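Local coordinates for protein MmcR (Streptomyces lavendulae, PDB 3GWZ) that transfers the methyl group of S-adenosyl-L-methionine to the 6-hydroxyl of demethylmitomycins A and B, forming the quinone methoxy group of mitomycins A and B, at residues V63-A74 / F101-Q112; L146-F157 / L323-G331. One frame throughout, in Å; residues are numbered along the deposited sequence.

Contact 1: residues V63-A74 / F101-Q112; sequences VPELLQEGPRTA and FDDLGHDDLFAQ
R72 and F110 form an antiparallel hydrogen-bonded pair, R72 N giving to F110 O (3.0 Å) and F110 N to R72 O (2.9 Å), and T73 with L109 is the non-hydrogen-bonded pair that follows. One step further on, A74 N, at the start of helix 74-81, donates to D108 O, which also lies 3.1 Å from T73 CA in a CA-H...O contact. The D108 carboxylate sits beside A74 CB and forms a salt bridge with R89 of helix 85-97. The P71 and L104 side chains cross at about a right angle, L104 CD1 3.8 Å from P71 CG.

Toward the other end, V63, P64 and L67 pack on F101. The CD1 branch of L67 comes within 3.4 Å of F101 CD2, whereas V63 CG1 and P64 CG gather about F101 CZ. Q112 has CG anti to the backbone N (chi1 -155°) and a bend at chi2, which turn its amide back to P64. There Q112 NE2 gives a fairly straight bond to P64 O (2.8 Å, 160° at the hydrogen); L67 N reaches the same oxygen from the opposite face of its carbonyl plane. Q112 OE1 is taken up by S116, and a water joins L67 O to Q112 N. R72 reaches out to E243 of the second subunit in a salt bridge. Strands 102-103 and 109-111 form the hairpin wing, and strand 72-73 completes a three-stranded antiparallel sheet with 109-111 in the middle, consistent with the winged-helix dimerisation domain of this O-methyltransferase family.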
loop_
_atom_site.group_PDB
_atom_site.type_symbol
_atom_site.label_atom_id
_atom_site.label_comp_id
_atom_site.label_asym_id
_atom_site.label_seq_id
_atom_site.Cartn_x
_atom_site.Cartn_y
_atom_site.Cartn_z
ATOM N N VAL A 63 -4.319 -11.677 -3.911
ATOM C CA VAL A 63 -5.307 -11.834 -2.838
ATOM C C VAL A 63 -5.000 -11.035 -1.562
ATOM O O VAL A 63 -5.862 -10.287 -1.099
ATOM C CB VAL A 63 -5.618 -13.325 -2.518
ATOM C CG1 VAL A 63 -6.607 -13.439 -1.356
ATOM C CG2 VAL A 63 -6.181 -14.008 -3.746
ATOM N N PRO A 64 -3.771 -11.156 -1.010
ATOM C CA PRO A 64 -3.447 -10.450 0.239
ATOM C C PRO A 64 -3.679 -8.936 0.177
ATOM O O PRO A 64 -4.115 -8.334 1.167
ATOM C CB PRO A 64 -1.951 -10.741 0.427
ATOM C CG PRO A 64 -1.723 -12.024 -0.320
ATOM C CD PRO A 64 -2.620 -11.933 -1.513
ATOM N N GLU A 65 -3.389 -8.331 -0.972
ATOM C CA GLU A 65 -3.577 -6.892 -1.143
ATOM C C GLU A 65 -5.046 -6.496 -1.062
ATOM O O GLU A 65 -5.372 -5.365 -0.701
ATOM C CB GLU A 65 -3.014 -6.419 -2.481
ATOM C CG GLU A 65 -1.523 -6.619 -2.636
ATOM C CD GLU A 65 -1.172 -7.918 -3.337
ATOM O OE1 GLU A 65 -0.838 -7.852 -4.541
ATOM O OE2 GLU A 65 -1.232 -8.993 -2.695
ATOM N N LEU A 66 -5.926 -7.426 -1.411
ATOM C CA LEU A 66 -7.364 -7.164 -1.434
ATOM C C LEU A 66 -8.016 -7.320 -0.062
ATOM O O LEU A 66 -9.202 -7.040 0.104
ATOM C CB LEU A 66 -8.056 -8.081 -2.450
ATOM C CG LEU A 66 -7.700 -7.837 -3.916
ATOM C CD1 LEU A 66 -8.253 -8.943 -4.801
ATOM C CD2 LEU A 66 -8.214 -6.474 -4.376
ATOM N N LEU A 67 -7.243 -7.755 0.921
ATOM C CA LEU A 67 -7.789 -8.006 2.247
ATOM C C LEU A 67 -7.297 -7.011 3.286
ATOM O O LEU A 67 -7.385 -7.273 4.484
ATOM C CB LEU A 67 -7.468 -9.437 2.692
ATOM C CG LEU A 67 -8.221 -10.543 1.948
ATOM C CD1 LEU A 67 -7.739 -11.930 2.378
ATOM C CD2 LEU A 67 -9.726 -10.415 2.173
ATOM N N GLN A 68 -6.782 -5.866 2.838
ATOM C CA GLN A 68 -6.192 -4.898 3.772
ATOM C C GLN A 68 -7.229 -3.996 4.432
ATOM O O GLN A 68 -6.916 -3.267 5.372
ATOM C CB GLN A 68 -5.129 -4.035 3.083
ATOM C CG GLN A 68 -4.094 -4.819 2.294
ATOM C CD GLN A 68 -3.073 -3.910 1.641
ATOM O OE1 GLN A 68 -2.148 -3.434 2.299
ATOM N NE2 GLN A 68 -3.237 -3.659 0.342
ATOM N N GLU A 69 -8.456 -4.037 3.934
ATOM C CA GLU A 69 -9.523 -3.206 4.480
ATOM C C GLU A 69 -10.695 -4.061 4.952
ATOM O O GLU A 69 -11.850 -3.803 4.600
ATOM C CB GLU A 69 -9.984 -2.175 3.445
ATOM C CG GLU A 69 -8.909 -1.145 3.089
ATOM C CD GLU A 69 -9.308 -0.230 1.941
ATOM O OE1 GLU A 69 -10.489 -0.256 1.531
ATOM O OE2 GLU A 69 -8.434 0.517 1.449
ATOM N N GLY A 70 -10.388 -5.085 5.745
ATOM C CA GLY A 70 -11.407 -5.963 6.295
ATOM C C GLY A 70 -11.665 -7.197 5.445
ATOM O O GLY A 70 -11.121 -7.320 4.349
ATOM N N PRO A 71 -12.527 -8.105 5.933
ATOM C CA PRO A 71 -12.779 -9.387 5.265
ATOM C C PRO A 71 -13.533 -9.191 3.957
ATOM O O PRO A 71 -14.247 -8.197 3.805
ATOM C CB PRO A 71 -13.662 -10.153 6.269
ATOM C CG PRO A 71 -13.757 -9.286 7.500
ATOM C CD PRO A 71 -13.429 -7.892 7.077
ATOM N N ARG A 72 -13.358 -10.120 3.019
ATOM C CA ARG A 72 -14.082 -10.095 1.751
ATOM C C ARG A 72 -14.531 -11.504 1.413
ATOM O O ARG A 72 -13.920 -12.483 1.851
ATOM C CB ARG A 72 -13.195 -9.563 0.626
ATOM C CG ARG A 72 -12.564 -8.204 0.909
ATOM C CD ARG A 72 -13.505 -7.048 0.597
ATOM N NE ARG A 72 -12.976 -5.802 1.145
ATOM C CZ ARG A 72 -13.632 -4.648 1.186
ATOM N NH1 ARG A 72 -14.864 -4.558 0.702
ATOM N NH2 ARG A 72 -13.049 -3.581 1.713
ATOM N N THR A 73 -15.595 -11.607 0.634
ATOM C CA THR A 73 -16.105 -12.908 0.237
ATOM C C THR A 73 -15.270 -13.509 -0.893
ATOM O O THR A 73 -14.627 -12.787 -1.666
ATOM C CB THR A 73 -17.567 -12.819 -0.234
ATOM O OG1 THR A 73 -17.629 -12.086 -1.462
ATOM C CG2 THR A 73 -18.447 -12.136 0.825
ATOM N N ALA A 74 -15.283 -14.834 -0.983
ATOM C CA ALA A 74 -14.652 -15.519 -2.106
ATOM C C ALA A 74 -15.229 -14.988 -3.417
ATOM O O ALA A 74 -14.508 -14.807 -4.391
ATOM C CB ALA A 74 -14.860 -17.027 -1.996
ATOM N N PHE A 101 -4.283 -16.900 5.685
ATOM C CA PHE A 101 -5.618 -16.290 5.712
ATOM C C PHE A 101 -6.459 -16.974 6.791
ATOM O O PHE A 101 -6.199 -18.118 7.151
ATOM C CB PHE A 101 -6.364 -16.400 4.373
ATOM C CG PHE A 101 -5.640 -15.794 3.199
ATOM C CD1 PHE A 101 -5.154 -16.605 2.178
ATOM C CD2 PHE A 101 -5.475 -14.425 3.096
ATOM C CE1 PHE A 101 -4.501 -16.069 1.092
ATOM C CE2 PHE A 101 -4.824 -13.874 2.008
ATOM C CZ PHE A 101 -4.331 -14.699 1.000
ATOM N N ASP A 102 -7.465 -16.266 7.299
ATOM C CA ASP A 102 -8.461 -16.853 8.197
ATOM C C ASP A 102 -9.766 -17.075 7.434
ATOM O O ASP A 102 -10.217 -16.206 6.686
ATOM C CB ASP A 102 -8.743 -15.926 9.392
ATOM C CG ASP A 102 -7.690 -16.022 10.493
ATOM O OD1 ASP A 102 -6.938 -17.023 10.547
ATOM O OD2 ASP A 102 -7.624 -15.084 11.321
ATOM N N ASP A 103 -10.369 -18.241 7.616
ATOM C CA ASP A 103 -11.710 -18.495 7.106
ATOM C C ASP A 103 -12.675 -18.109 8.229
ATOM O O ASP A 103 -12.654 -18.724 9.285
ATOM C CB ASP A 103 -11.855 -19.982 6.757
ATOM C CG ASP A 103 -13.242 -20.339 6.251
ATOM O OD1 ASP A 103 -14.200 -19.574 6.499
ATOM O OD2 ASP A 103 -13.378 -21.399 5.608
ATOM N N LEU A 104 -13.489 -17.075 8.029
ATOM C CA LEU A 104 -14.330 -16.589 9.129
ATOM C C LEU A 104 -15.456 -17.568 9.478
ATOM O O LEU A 104 -16.056 -17.477 10.548
ATOM C CB LEU A 104 -14.875 -15.183 8.850
ATOM C CG LEU A 104 -13.820 -14.065 8.791
ATOM C CD1 LEU A 104 -14.467 -12.704 8.985
ATOM C CD2 LEU A 104 -12.708 -14.278 9.813
ATOM N N GLY A 105 -15.729 -18.505 8.572
ATOM C CA GLY A 105 -16.725 -19.534 8.805
ATOM C C GLY A 105 -18.160 -19.037 8.726
ATOM O O GLY A 105 -19.078 -19.719 9.179
ATOM N N HIS A 106 -18.357 -17.845 8.167
ATOM C CA HIS A 106 -19.705 -17.339 7.911
ATOM C C HIS A 106 -19.717 -16.350 6.753
ATOM O O HIS A 106 -18.731 -15.649 6.506
ATOM C CB HIS A 106 -20.308 -16.694 9.166
ATOM C CG HIS A 106 -19.599 -15.451 9.620
ATOM N ND1 HIS A 106 -19.900 -14.199 9.128
ATOM C CD2 HIS A 106 -18.612 -15.269 10.529
ATOM C CE1 HIS A 106 -19.128 -13.300 9.712
ATOM N NE2 HIS A 106 -18.335 -13.924 10.565
ATOM N N ASP A 107 -20.832 -16.315 6.035
ATOM C CA ASP A 107 -21.049 -15.325 4.988
ATOM C C ASP A 107 -20.010 -15.394 3.863
ATOM O O ASP A 107 -19.838 -14.441 3.105
ATOM C CB ASP A 107 -21.124 -13.921 5.613
ATOM C CG ASP A 107 -22.338 -13.761 6.522
ATOM O OD1 ASP A 107 -23.471 -13.787 6.004
ATOM O OD2 ASP A 107 -22.166 -13.643 7.750
ATOM N N ASP A 108 -19.329 -16.530 3.757
ATOM C CA ASP A 108 -18.341 -16.750 2.700
ATOM C C ASP A 108 -17.151 -15.805 2.842
ATOM O O ASP A 108 -16.458 -15.508 1.866
ATOM C CB ASP A 108 -18.976 -16.596 1.314
ATOM C CG ASP A 108 -18.106 -17.184 0.206
ATOM O OD1 ASP A 108 -17.387 -18.167 0.483
ATOM O OD2 ASP A 108 -18.135 -16.667 -0.935
ATOM N N LEU A 109 -16.906 -15.349 4.064
ATOM C CA LEU A 109 -15.863 -14.358 4.319
ATOM C C LEU A 109 -14.486 -14.942 4.616
ATOM O O LEU A 109 -14.358 -15.966 5.283
ATOM C CB LEU A 109 -16.275 -13.457 5.483
ATOM C CG LEU A 109 -17.435 -12.516 5.180
ATOM C CD1 LEU A 109 -17.880 -11.833 6.462
ATOM C CD2 LEU A 109 -17.014 -11.498 4.133
ATOM N N PHE A 110 -13.460 -14.262 4.125
ATOM C CA PHE A 110 -12.085 -14.574 4.466
ATOM C C PHE A 110 -11.377 -13.301 4.898
ATOM O O PHE A 110 -11.759 -12.212 4.481
ATOM C CB PHE A 110 -11.376 -15.210 3.267
ATOM C CG PHE A 110 -11.902 -16.564 2.920
ATOM C CD1 PHE A 110 -11.304 -17.701 3.435
ATOM C CD2 PHE A 110 -13.010 -16.703 2.104
ATOM C CE1 PHE A 110 -11.794 -18.966 3.121
ATOM C CE2 PHE A 110 -13.502 -17.950 1.793
ATOM C CZ PHE A 110 -12.892 -19.083 2.307
ATOM N N ALA A 111 -10.355 -13.437 5.737
ATOM C CA ALA A 111 -9.657 -12.274 6.287
ATOM C C ALA A 111 -8.147 -12.441 6.270
ATOM O O ALA A 111 -7.632 -13.556 6.249
ATOM C CB ALA A 111 -10.119 -11.998 7.713
ATOM N N GLN A 112 -7.444 -11.317 6.292
ATOM C CA GLN A 112 -6.005 -11.317 6.485
ATOM C C GLN A 112 -5.689 -11.915 7.839
ATOM O O GLN A 112 -6.433 -11.703 8.789
ATOM C CB GLN A 112 -5.493 -9.879 6.488
ATOM C CG GLN A 112 -4.037 -9.729 6.097
ATOM C CD GLN A 112 -3.869 -9.797 4.600
ATOM O OE1 GLN A 112 -3.818 -10.884 4.013
ATOM N NE2 GLN A 112 -3.801 -8.634 3.963
HETATM O O HOH W 1 -9.071 -8.995 6.304
#

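Contact 2: residues L146-F157 / L323-G331; sequences LTHSVRTGEASF and LLLLVLVGG
L326 and V327 contribute most of the surface that helix 316-329 buries against 146-157, where the axes of 146-152 and 323-329 stand 97° apart. A chi1 of 164° swings CG of L326 away from its own N and lays the branches along the end of helix 146-152: L326 CG lies 3.6 Å from S149 CB, and L326 CD1 packs on the backbone of G153. The V327 and L146 side chains cross nearly at right angles, V327 CG2 3.6 Å from L146 CD1, while V327 CG1 touches S156 OG, a hydroxyl whose hydrogen bond goes to A142 O of helix 137-144.

The backbone of V327 is gripped as well. F157 N donates to V327 O at 3.2 Å, and S156 N adds a weak bond to the same oxygen. Within the O-methyltransferase domain, this joins the turn after helix 146-152 and the start of helix 157-161 to the end of helix 316-329; the side chain of V329 lies about 7 Å from that of H279, the probable proton acceptor.

L326 O takes a CA-H...O contact from A155 CA (3.2 Å), and A155 CB rests 3.5 Å from G330 N, where the chain leaves helical geometry with positive phi. S149 OG donates to E154 O in its carbonyl plane, bracing the turn that presents A155. Beyond it, the F157 and L328 side chains cross at a slant, F157 CD1 near L328 CD2; the F157 ring meets F165 edge-to-face.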
loop_
_atom_site.group_PDB
_atom_site.type_symbol
_atom_site.label_atom_id
_atom_site.label_comp_id
_atom_site.label_asym_id
_atom_site.label_seq_id
_atom_site.Cartn_x
_atom_site.Cartn_y
_atom_site.Cartn_z
ATOM N N LEU A 146 15.005 -31.089 -11.427
ATOM C CA LEU A 146 15.993 -31.294 -10.363
ATOM C C LEU A 146 16.841 -32.539 -10.598
ATOM O O LEU A 146 18.038 -32.541 -10.330
ATOM C CB LEU A 146 15.321 -31.378 -8.984
ATOM C CG LEU A 146 16.250 -31.603 -7.779
ATOM C CD1 LEU A 146 17.327 -30.490 -7.688
ATOM C CD2 LEU A 146 15.448 -31.643 -6.491
ATOM N N THR A 147 16.224 -33.612 -11.084
ATOM C CA THR A 147 17.000 -34.823 -11.364
ATOM C C THR A 147 18.210 -34.528 -12.265
ATOM O O THR A 147 19.314 -35.026 -12.010
ATOM C CB THR A 147 16.125 -35.923 -11.962
ATOM O OG1 THR A 147 15.175 -36.322 -10.974
ATOM C CG2 THR A 147 16.972 -37.136 -12.354
ATOM N N HIS A 148 18.013 -33.686 -13.279
ATOM C CA HIS A 148 19.109 -33.318 -14.176
ATOM C C HIS A 148 20.282 -32.732 -13.387
ATOM O O HIS A 148 21.432 -33.120 -13.598
ATOM C CB HIS A 148 18.662 -32.354 -15.297
ATOM C CG HIS A 148 19.794 -31.890 -16.172
ATOM N ND1 HIS A 148 20.169 -32.543 -17.331
ATOM C CD2 HIS A 148 20.661 -30.860 -16.028
ATOM C CE1 HIS A 148 21.200 -31.919 -17.876
ATOM N NE2 HIS A 148 21.524 -30.899 -17.100
ATOM N N SER A 149 19.991 -31.812 -12.470
ATOM C CA SER A 149 21.047 -31.197 -11.660
ATOM C C SER A 149 21.721 -32.226 -10.767
ATOM O O SER A 149 22.935 -32.190 -10.591
ATOM C CB SER A 149 20.503 -30.049 -10.801
ATOM O OG SER A 149 20.143 -28.946 -11.607
ATOM N N VAL A 150 20.939 -33.156 -10.216
ATOM C CA VAL A 150 21.524 -34.146 -9.324
ATOM C C VAL A 150 22.439 -35.108 -10.108
ATOM O O VAL A 150 23.403 -35.631 -9.565
ATOM C CB VAL A 150 20.448 -34.861 -8.467
ATOM C CG1 VAL A 150 21.067 -35.994 -7.627
ATOM C CG2 VAL A 150 19.758 -33.830 -7.543
ATOM N N ARG A 151 22.156 -35.301 -11.393
ATOM C CA ARG A 151 23.014 -36.128 -12.251
ATOM C C ARG A 151 24.263 -35.414 -12.786
ATOM O O ARG A 151 25.183 -36.073 -13.269
ATOM C CB ARG A 151 22.221 -36.683 -13.446
ATOM C CG ARG A 151 21.106 -37.657 -13.061
ATOM C CD ARG A 151 20.630 -38.429 -14.304
ATOM N NE ARG A 151 19.462 -39.272 -14.048
ATOM C CZ ARG A 151 19.507 -40.476 -13.489
ATOM N NH1 ARG A 151 20.667 -40.986 -13.085
ATOM N NH2 ARG A 151 18.383 -41.171 -13.327
ATOM N N THR A 152 24.298 -34.083 -12.722
ATOM C CA THR A 152 25.355 -33.316 -13.402
ATOM C C THR A 152 26.155 -32.327 -12.536
ATOM O O THR A 152 27.278 -31.972 -12.884
ATOM C CB THR A 152 24.791 -32.482 -14.596
ATOM O OG1 THR A 152 23.832 -31.529 -14.113
ATOM C CG2 THR A 152 24.141 -33.366 -15.645
ATOM N N GLY A 153 25.571 -31.864 -11.439
ATOM C CA GLY A 153 26.140 -30.755 -10.686
ATOM C C GLY A 153 25.939 -29.414 -11.382
ATOM O O GLY A 153 26.506 -28.397 -10.969
ATOM N N GLU A 154 25.132 -29.401 -12.439
ATOM C CA GLU A 154 24.894 -28.177 -13.212
ATOM C C GLU A 154 23.448 -27.690 -13.081
ATOM O O GLU A 154 22.578 -28.437 -12.637
ATOM C CB GLU A 154 25.239 -28.387 -14.691
ATOM C CG GLU A 154 26.718 -28.731 -14.938
ATOM C CD GLU A 154 27.109 -28.679 -16.416
ATOM O OE1 GLU A 154 26.306 -28.214 -17.257
ATOM O OE2 GLU A 154 28.228 -29.110 -16.742
ATOM N N ALA A 155 23.204 -26.444 -13.481
ATOM C CA ALA A 155 21.859 -25.873 -13.465
ATOM C C ALA A 155 20.866 -26.707 -14.268
ATOM O O ALA A 155 21.190 -27.189 -15.349
ATOM C CB ALA A 155 21.884 -24.443 -13.996
ATOM N N SER A 156 19.654 -26.861 -13.744
ATOM C CA SER A 156 18.579 -27.494 -14.497
ATOM C C SER A 156 17.807 -26.431 -15.273
ATOM O O SER A 156 17.025 -26.750 -16.162
ATOM C CB SER A 156 17.638 -28.263 -13.566
ATOM O OG SER A 156 17.040 -27.399 -12.607
ATOM N N PHE A 157 18.052 -25.162 -14.950
ATOM C CA PHE A 157 17.276 -24.065 -15.515
ATOM C C PHE A 157 17.288 -24.127 -17.039
ATOM O O PHE A 157 16.269 -23.928 -17.704
ATOM C CB PHE A 157 17.846 -22.714 -15.033
ATOM C CG PHE A 157 16.920 -21.556 -15.249
ATOM C CD1 PHE A 157 16.066 -21.132 -14.233
ATOM C CD2 PHE A 157 16.897 -20.883 -16.466
ATOM C CE1 PHE A 157 15.187 -20.068 -14.435
ATOM C CE2 PHE A 157 16.031 -19.801 -16.672
ATOM C CZ PHE A 157 15.178 -19.396 -15.653
ATOM N N LEU A 323 20.614 -25.717 -2.523
ATOM C CA LEU A 323 19.953 -26.489 -3.575
ATOM C C LEU A 323 19.325 -25.578 -4.639
ATOM O O LEU A 323 19.349 -25.900 -5.813
ATOM C CB LEU A 323 18.895 -27.436 -2.981
ATOM C CG LEU A 323 18.508 -28.615 -3.885
ATOM C CD1 LEU A 323 19.724 -29.509 -4.156
ATOM C CD2 LEU A 323 17.367 -29.416 -3.269
ATOM N N LEU A 324 18.762 -24.445 -4.224
ATOM C CA LEU A 324 18.265 -23.445 -5.174
ATOM C C LEU A 324 19.401 -22.929 -6.093
ATOM O O LEU A 324 19.211 -22.764 -7.307
ATOM C CB LEU A 324 17.597 -22.265 -4.441
ATOM C CG LEU A 324 17.030 -21.136 -5.331
ATOM C CD1 LEU A 324 15.848 -21.612 -6.178
ATOM C CD2 LEU A 324 16.622 -19.889 -4.529
ATOM N N LEU A 325 20.577 -22.677 -5.521
ATOM C CA LEU A 325 21.707 -22.228 -6.334
ATOM C C LEU A 325 22.037 -23.262 -7.403
ATOM O O LEU A 325 22.323 -22.922 -8.561
ATOM C CB LEU A 325 22.942 -21.994 -5.458
ATOM C CG LEU A 325 22.882 -20.807 -4.494
ATOM C CD1 LEU A 325 24.053 -20.873 -3.513
ATOM C CD2 LEU A 325 22.900 -19.505 -5.267
ATOM N N LEU A 326 22.002 -24.529 -7.009
ATOM C CA LEU A 326 22.289 -25.623 -7.937
ATOM C C LEU A 326 21.328 -25.571 -9.116
ATOM O O LEU A 326 21.725 -25.574 -10.281
ATOM C CB LEU A 326 22.161 -26.962 -7.213
ATOM C CG LEU A 326 22.064 -28.210 -8.097
ATOM C CD1 LEU A 326 23.390 -28.465 -8.775
ATOM C CD2 LEU A 326 21.636 -29.418 -7.264
ATOM N N VAL A 327 20.045 -25.508 -8.796
ATOM C CA VAL A 327 19.003 -25.524 -9.804
ATOM C C VAL A 327 19.057 -24.321 -10.756
ATOM O O VAL A 327 18.968 -24.484 -11.976
ATOM C CB VAL A 327 17.628 -25.635 -9.101
ATOM C CG1 VAL A 327 16.500 -25.222 -10.015
ATOM C CG2 VAL A 327 17.452 -27.052 -8.596
ATOM N N LEU A 328 19.227 -23.121 -10.213
ATOM C CA LEU A 328 19.127 -21.918 -11.030
ATOM C C LEU A 328 20.379 -21.652 -11.868
ATOM O O LEU A 328 20.285 -21.363 -13.055
ATOM C CB LEU A 328 18.834 -20.687 -10.166
ATOM C CG LEU A 328 17.483 -20.659 -9.445
ATOM C CD1 LEU A 328 17.339 -19.351 -8.683
ATOM C CD2 LEU A 328 16.349 -20.824 -10.442
ATOM N N VAL A 329 21.542 -21.722 -11.235
ATOM C CA VAL A 329 22.784 -21.313 -11.892
ATOM C C VAL A 329 23.932 -22.301 -11.713
ATOM O O VAL A 329 25.078 -22.003 -12.068
ATOM C CB VAL A 329 23.246 -19.903 -11.404
ATOM C CG1 VAL A 329 22.231 -18.833 -11.801
ATOM C CG2 VAL A 329 23.486 -19.900 -9.894
ATOM N N GLY A 330 23.634 -23.478 -11.176
ATOM C CA GLY A 330 24.663 -24.466 -10.930
ATOM C C GLY A 330 25.674 -24.043 -9.881
ATOM O O GLY A 330 26.815 -24.508 -9.875
ATOM N N GLY A 331 25.253 -23.162 -8.982
ATOM C CA GLY A 331 26.100 -22.722 -7.891
ATOM C C GLY A 331 26.082 -23.652 -6.697
ATOM O O GLY A 331 25.535 -24.745 -6.756
HETATM O O HOH W 2 26.875 -27.110 -8.250
HETATM O O HOH W 3 28.094 -26.173 -11.610
#

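Contact 1 lies in the dimerisation domain, its centre about 30 Å from the centre of the chain, and is partly buried; contact 2 is a buried junction in the catalytic domain, about 16 Å from that centre. Their nearest atoms are about 20 Å apart, and they share no helix or strand. Contact 1 adds strand pairing and a hydrogen bond from a side-chain amide to its apolar packing round F101; contact 2 has no strand pairing and rests on leucine and valine packing against a helix end and turn. Both face other subunits: 63-74/101-112 offers charged groups and apolar packing to the second subunit, and 146-157/323-331 meets the third. Only contact 2 comes near the annotated active site.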